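Lin1840 protein (Listeria innocua serovar 6a, PDB 4ZOC) probably hydrolyses terminal, non-reducing beta-D-glucosyl residues with release of beta-D-glucose, as a glycoside hydrolase family 3 enzyme involved in beta-1,2-glucan metabolism. Local coordinates at residues A[130-135]-A[339-344]; A[523-528]-A[534-539]. The protein carries 2 engineered substitutions. All coordinates share one frame; numbering follows the deposited sequence.

Contact 1 of 2, residues A[130-135]-A[339-344]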
loop_
_atom_site.group_PDB
_atom_site.type_symbol
_atom_site.label_atom_id
_atom_site.label_comp_id
_atom_site.label_asym_id
_atom_site.label_seq_id
_atom_site.Cartn_x
_atom_site.Cartn_y
_atom_site.Cartn_z
ATOM N N GLY A 130 -27.969 -16.841 26.203
ATOM C CA GLY A 130 -27.788 -15.803 27.184
ATOM C C GLY A 130 -27.030 -14.536 26.796
ATOM O O GLY A 130 -26.728 -13.740 27.639
ATOM N N HIS A 131 -26.697 -14.391 25.527
ATOM C CA HIS A 131 -25.965 -13.228 25.022
ATOM C C HIS A 131 -26.871 -12.069 24.630
ATOM O O HIS A 131 -27.836 -12.257 23.943
ATOM C CB HIS A 131 -25.141 -13.640 23.796
ATOM C CG HIS A 131 -24.217 -14.799 24.037
ATOM N ND1 HIS A 131 -23.117 -14.732 24.869
ATOM C CD2 HIS A 131 -24.271 -16.078 23.597
ATOM C CE1 HIS A 131 -22.515 -15.901 24.902
ATOM N NE2 HIS A 131 -23.208 -16.738 24.152
ATOM N N HIS A 132 -26.463 -10.847 25.001
ATOM C CA HIS A 132 -27.238 -9.618 24.769
ATOM C C HIS A 132 -26.745 -8.823 23.579
ATOM O O HIS A 132 -27.532 -8.106 22.987
ATOM C CB HIS A 132 -27.162 -8.664 25.928
ATOM C CG HIS A 132 -27.538 -9.317 27.232
ATOM N ND1 HIS A 132 -27.033 -8.908 28.436
ATOM C CD2 HIS A 132 -28.371 -10.350 27.497
ATOM C CE1 HIS A 132 -27.501 -9.691 29.402
ATOM N NE2 HIS A 132 -28.340 -10.554 28.871
ATOM N N VAL A 133 -25.445 -8.864 23.315
ATOM C CA VAL A 133 -24.800 -8.101 22.237
ATOM C C VAL A 133 -23.891 -8.982 21.419
ATOM O O VAL A 133 -23.184 -9.813 21.972
ATOM C CB VAL A 133 -23.824 -6.998 22.864
ATOM C CG1 VAL A 133 -23.133 -6.123 21.846
ATOM C CG2 VAL A 133 -24.548 -6.115 23.828
ATOM N N THR A 134 -23.857 -8.759 20.107
ATOM C CA THR A 134 -22.807 -9.350 19.307
ATOM C C THR A 134 -21.887 -8.320 18.701
ATOM O O THR A 134 -22.350 -7.266 18.243
ATOM C CB THR A 134 -23.378 -10.235 18.174
ATOM O OG1 THR A 134 -22.286 -10.781 17.418
ATOM C CG2 THR A 134 -24.307 -9.450 17.153
ATOM N N PHE A 135 -20.621 -8.716 18.582
ATOM C CA PHE A 135 -19.577 -7.891 17.979
ATOM C C PHE A 135 -19.577 -8.071 16.451
ATOM O O PHE A 135 -18.621 -8.646 15.860
ATOM C CB PHE A 135 -18.266 -8.224 18.574
ATOM C CG PHE A 135 -18.162 -7.998 20.114
ATOM C CD1 PHE A 135 -18.618 -6.742 20.713
ATOM C CD2 PHE A 135 -17.604 -8.989 20.938
ATOM C CE1 PHE A 135 -18.507 -6.558 22.035
ATOM C CE2 PHE A 135 -17.413 -8.739 22.283
ATOM C CZ PHE A 135 -17.860 -7.516 22.807
ATOM N N LEU A 339 -32.049 -3.123 26.608
ATOM C CA LEU A 339 -32.126 -4.608 26.551
ATOM C C LEU A 339 -33.161 -5.166 27.583
ATOM O O LEU A 339 -33.418 -6.352 27.641
ATOM C CB LEU A 339 -30.764 -5.210 26.788
ATOM C CG LEU A 339 -29.719 -4.925 25.698
ATOM C CD1 LEU A 339 -28.338 -5.077 26.262
ATOM C CD2 LEU A 339 -29.969 -5.906 24.577
ATOM N N GLY A 340 -33.764 -4.286 28.384
ATOM C CA GLY A 340 -34.791 -4.719 29.337
ATOM C C GLY A 340 -34.227 -5.315 30.619
ATOM O O GLY A 340 -34.979 -5.924 31.407
ATOM N N LEU A 341 -32.932 -5.126 30.867
ATOM C CA LEU A 341 -32.246 -5.800 31.983
ATOM C C LEU A 341 -32.722 -5.379 33.333
ATOM O O LEU A 341 -32.562 -6.147 34.263
ATOM C CB LEU A 341 -30.717 -5.674 31.868
ATOM C CG LEU A 341 -30.236 -6.292 30.547
ATOM C CD1 LEU A 341 -28.682 -6.047 30.526
ATOM C CD2 LEU A 341 -30.587 -7.779 30.362
ATOM N N PHE A 342 -33.245 -4.147 33.471
ATOM C CA PHE A 342 -33.768 -3.742 34.796
ATOM C C PHE A 342 -35.110 -4.370 35.181
ATOM O O PHE A 342 -35.478 -4.360 36.356
ATOM C CB PHE A 342 -33.824 -2.230 34.912
ATOM C CG PHE A 342 -32.475 -1.583 34.851
ATOM C CD1 PHE A 342 -31.615 -1.684 35.932
ATOM C CD2 PHE A 342 -32.069 -0.876 33.725
ATOM C CE1 PHE A 342 -30.416 -1.091 35.926
ATOM C CE2 PHE A 342 -30.830 -0.281 33.706
ATOM C CZ PHE A 342 -29.991 -0.404 34.788
ATOM N N GLU A 343 -35.823 -4.899 34.202
ATOM C CA GLU A 343 -37.091 -5.656 34.415
ATOM C C GLU A 343 -36.812 -7.157 34.425
ATOM O O GLU A 343 -37.289 -7.845 35.282
ATOM C CB GLU A 343 -38.144 -5.371 33.363
ATOM C CG GLU A 343 -38.720 -3.974 33.354
ATOM C CD GLU A 343 -37.725 -2.929 32.888
ATOM O OE1 GLU A 343 -37.152 -3.069 31.771
ATOM O OE2 GLU A 343 -37.563 -1.969 33.642
ATOM N N ASP A 344 -35.927 -7.619 33.530
ATOM C CA ASP A 344 -35.521 -9.017 33.441
ATOM C C ASP A 344 -34.051 -9.125 33.125
ATOM O O ASP A 344 -33.662 -9.027 31.958
ATOM C CB ASP A 344 -36.317 -9.739 32.368
ATOM C CG ASP A 344 -35.940 -11.218 32.228
ATOM O OD1 ASP A 344 -35.194 -11.764 33.063
ATOM O OD2 ASP A 344 -36.435 -11.870 31.257
#
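H132 and L341 meet because each sets CG beside its own backbone N, with chi1 at -53° and -59°, and the two side chains then approach from opposite directions. The imidazole offers a face to the forked end of the leucine. L341 CD2 stands 3.7 Å above the ring plane, shifted toward the rim, and lies 4.0 Å from the H132 ring centroid at 25° off the normal, a CH-pi contact. The second branch, L341 CD1, comes up beside it, 3.9 Å from H132 ND1. L339 meets H132 nearer the backbone: its CD1 is 3.8 Å from H132 CB and reaches the ring obliquely, while its CD2 packs 3.6 Å from H132 O. Between the two leucines sits G340, whose positive phi closes helix 322-338 in a Schellman motif; its carbonyl O then accepts the N-H of both E343 and D344. The loop after that helix is thus packed against the residue just before strand 133-134 of the parallel barrel, in the TIM-barrel N-terminal domain of family 3. H132 pairs through its backbone with F88 and A187; its side chain also touches R347. No hydrogen bond joins the two segments, so the junction rests on van der Waals contact and one weak CH-pi interaction. The leucine methyls give the imidazole no polar partner, and so apolar a buried setting may favour the neutral ring.

Contact 2 of 2, residues A[523-528]-A[534-539]; sequences LELWFP and RVTADL
L525 reaches from just beyond strand 521-524 into one side of helix 532-541. Its CB points toward the helix, and CG follows, coming 4.1 Å from T536 OG1. There the branches part: CD1 lies 3.8 Å from T536 OG1, beside the threonine methyl, whereas CD2 lies 3.7 Å from T536 OG1 and is the branch that also meets V535 and L539. It touches V535 CG1 at 4.0 Å and L539 CD1 at 4.0 Å, so it sits among three residues of neighbouring turns. The threonine hydroxyl that lies against the leucine methyls is bonded to A532 O, one turn back in the helix. L523 CD2 extends the apolar row to L539 CB, the side chains crossing at about a right angle, and P528 CB meets V535 CG2 more loosely at 4.3 Å. Away from the helix, the turn after the strand is braced by E524, whose OE1 accepts W526 N at 2.9 Å and whose CG lies over one face of the indole. The contact thus packs a strand of the mixed sheet, and the turn after it, against the following helix in the family 3 C-terminal domain. Strand 521-524 runs between 500-505 and the antiparallel 376-380; L525 also touches T503 and F505 of the former, V535 and L539 rest on V372 of helix 361-374, and W526 packs against helix 103-108.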
loop_
_atom_site.group_PDB
_atom_site.type_symbol
_atom_site.label_atom_id
_atom_site.label_comp_id
_atom_site.label_asym_id
_atom_site.label_seq_id
_atom_site.Cartn_x
_atom_site.Cartn_y
_atom_site.Cartn_z
ATOM N N LEU A 523 -14.938 -24.061 -8.445
ATOM C CA LEU A 523 -16.053 -23.620 -7.593
ATOM C C LEU A 523 -15.508 -23.128 -6.228
ATOM O O LEU A 523 -14.859 -23.868 -5.460
ATOM C CB LEU A 523 -17.043 -24.765 -7.414
ATOM C CG LEU A 523 -18.350 -24.437 -6.582
ATOM C CD1 LEU A 523 -19.150 -23.318 -7.216
ATOM C CD2 LEU A 523 -19.160 -25.713 -6.311
ATOM N N GLU A 524 -15.735 -21.848 -5.983
ATOM C CA GLU A 524 -15.300 -21.173 -4.783
ATOM C C GLU A 524 -16.381 -21.250 -3.725
ATOM O O GLU A 524 -17.435 -20.602 -3.838
ATOM C CB GLU A 524 -14.926 -19.726 -5.132
ATOM C CG GLU A 524 -14.691 -18.827 -3.892
ATOM C CD GLU A 524 -13.467 -19.212 -3.098
ATOM O OE1 GLU A 524 -13.559 -20.220 -2.309
ATOM O OE2 GLU A 524 -12.430 -18.541 -3.285
ATOM N N LEU A 525 -16.159 -22.112 -2.755
ATOM C CA LEU A 525 -17.136 -22.345 -1.653
ATOM C C LEU A 525 -16.860 -21.497 -0.456
ATOM O O LEU A 525 -17.714 -21.486 0.455
ATOM C CB LEU A 525 -17.123 -23.797 -1.165
ATOM C CG LEU A 525 -17.800 -24.556 -2.279
ATOM C CD1 LEU A 525 -17.030 -25.710 -2.818
ATOM C CD2 LEU A 525 -19.273 -24.671 -2.320
ATOM N N TRP A 526 -15.695 -20.820 -0.425
ATOM C CA TRP A 526 -15.227 -20.091 0.769
ATOM C C TRP A 526 -15.275 -21.074 1.981
ATOM O O TRP A 526 -14.845 -22.229 1.881
ATOM C CB TRP A 526 -16.059 -18.857 0.996
ATOM C CG TRP A 526 -16.013 -17.877 -0.160
ATOM C CD1 TRP A 526 -17.022 -17.557 -1.021
ATOM C CD2 TRP A 526 -14.927 -16.994 -0.469
ATOM N NE1 TRP A 526 -16.600 -16.535 -1.885
ATOM C CE2 TRP A 526 -15.338 -16.155 -1.538
ATOM C CE3 TRP A 526 -13.655 -16.793 0.085
ATOM C CZ2 TRP A 526 -14.461 -15.170 -2.118
ATOM C CZ3 TRP A 526 -12.826 -15.782 -0.462
ATOM C CH2 TRP A 526 -13.248 -14.996 -1.547
ATOM N N PHE A 527 -15.762 -20.650 3.127
ATOM C CA PHE A 527 -16.149 -21.632 4.161
ATOM C C PHE A 527 -17.651 -21.492 4.372
ATOM O O PHE A 527 -18.133 -20.485 4.832
ATOM C CB PHE A 527 -15.364 -21.393 5.435
ATOM C CG PHE A 527 -13.903 -21.680 5.316
ATOM C CD1 PHE A 527 -13.429 -22.922 4.888
ATOM C CD2 PHE A 527 -12.956 -20.675 5.615
ATOM C CE1 PHE A 527 -12.076 -23.215 4.912
ATOM C CE2 PHE A 527 -11.646 -20.959 5.604
ATOM C CZ PHE A 527 -11.184 -22.220 5.253
ATOM N N PRO A 528 -18.432 -22.523 3.974
ATOM C CA PRO A 528 -19.888 -22.328 3.981
ATOM C C PRO A 528 -20.551 -22.478 5.339
ATOM O O PRO A 528 -21.730 -22.057 5.491
ATOM C CB PRO A 528 -20.422 -23.421 3.059
ATOM C CG PRO A 528 -19.253 -23.840 2.243
ATOM C CD PRO A 528 -18.019 -23.639 3.125
ATOM N N ARG A 534 -23.245 -30.271 2.061
ATOM C CA ARG A 534 -24.545 -30.336 1.386
ATOM C C ARG A 534 -24.603 -29.198 0.398
ATOM O O ARG A 534 -25.036 -29.378 -0.716
ATOM C CB ARG A 534 -25.686 -30.220 2.312
ATOM C CG ARG A 534 -25.681 -31.352 3.298
ATOM C CD ARG A 534 -26.957 -31.431 4.110
ATOM N NE ARG A 534 -26.971 -32.690 4.875
ATOM C CZ ARG A 534 -27.185 -32.812 6.197
ATOM N NH1 ARG A 534 -27.314 -31.785 7.021
ATOM N NH2 ARG A 534 -27.205 -34.003 6.733
ATOM N N VAL A 535 -24.080 -28.027 0.786
ATOM C CA VAL A 535 -23.943 -26.923 -0.154
ATOM C C VAL A 535 -23.140 -27.364 -1.413
ATOM O O VAL A 535 -23.512 -27.087 -2.557
ATOM C CB VAL A 535 -23.254 -25.697 0.526
ATOM C CG1 VAL A 535 -22.848 -24.622 -0.432
ATOM C CG2 VAL A 535 -24.117 -25.092 1.618
ATOM N N THR A 536 -21.993 -27.961 -1.157
ATOM C CA THR A 536 -21.101 -28.440 -2.180
ATOM C C THR A 536 -21.841 -29.472 -3.081
ATOM O O THR A 536 -21.830 -29.356 -4.330
ATOM C CB THR A 536 -19.858 -29.018 -1.588
ATOM O OG1 THR A 536 -19.196 -28.035 -0.732
ATOM C CG2 THR A 536 -18.940 -29.402 -2.651
ATOM N N ALA A 537 -22.444 -30.474 -2.459
ATOM C CA ALA A 537 -23.147 -31.529 -3.243
ATOM C C ALA A 537 -24.293 -30.957 -4.086
ATOM O O ALA A 537 -24.451 -31.313 -5.290
ATOM C CB ALA A 537 -23.648 -32.607 -2.296
ATOM N N ASP A 538 -25.087 -30.068 -3.503
ATOM C CA ASP A 538 -26.196 -29.449 -4.225
ATOM C C ASP A 538 -25.744 -28.589 -5.415
ATOM O O ASP A 538 -26.345 -28.677 -6.477
ATOM C CB ASP A 538 -27.050 -28.620 -3.324
ATOM C CG ASP A 538 -27.865 -29.469 -2.333
ATOM O OD1 ASP A 538 -27.893 -30.725 -2.412
ATOM O OD2 ASP A 538 -28.444 -28.863 -1.447
ATOM N N LEU A 539 -24.646 -27.840 -5.258
ATOM C CA LEU A 539 -24.200 -27.051 -6.349
ATOM C C LEU A 539 -23.609 -27.945 -7.437
ATOM O O LEU A 539 -23.834 -27.688 -8.614
ATOM C CB LEU A 539 -23.171 -26.045 -5.897
ATOM C CG LEU A 539 -23.821 -24.945 -5.050
ATOM C CD1 LEU A 539 -22.707 -24.230 -4.327
ATOM C CD2 LEU A 539 -24.579 -23.935 -5.845
#

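Overall arrangement
From the N terminus, the chain builds barrel strands up to 133-134, then passes through the later strands of the parallel barrel before helix 322-338 delivers residues 339-344 back to the residue just before that strand. Contact 1 thus closes a long loop of 203 residues. Contact 2 opens afterwards, in the C-terminal domain, and closes a short loop, five residues between its segments, that leads from strand 521-524 into helix 532-541. The loops are in series, neither nesting nor crossing. The centres of contact 1 and contact 2 are 35 Å apart; the nearest atoms of contact 1 and contact 2 are about 16 Å apart. F527 bonds through its backbone to I102 of the N-terminal domain, so segment 523-528 also ties the two domains together.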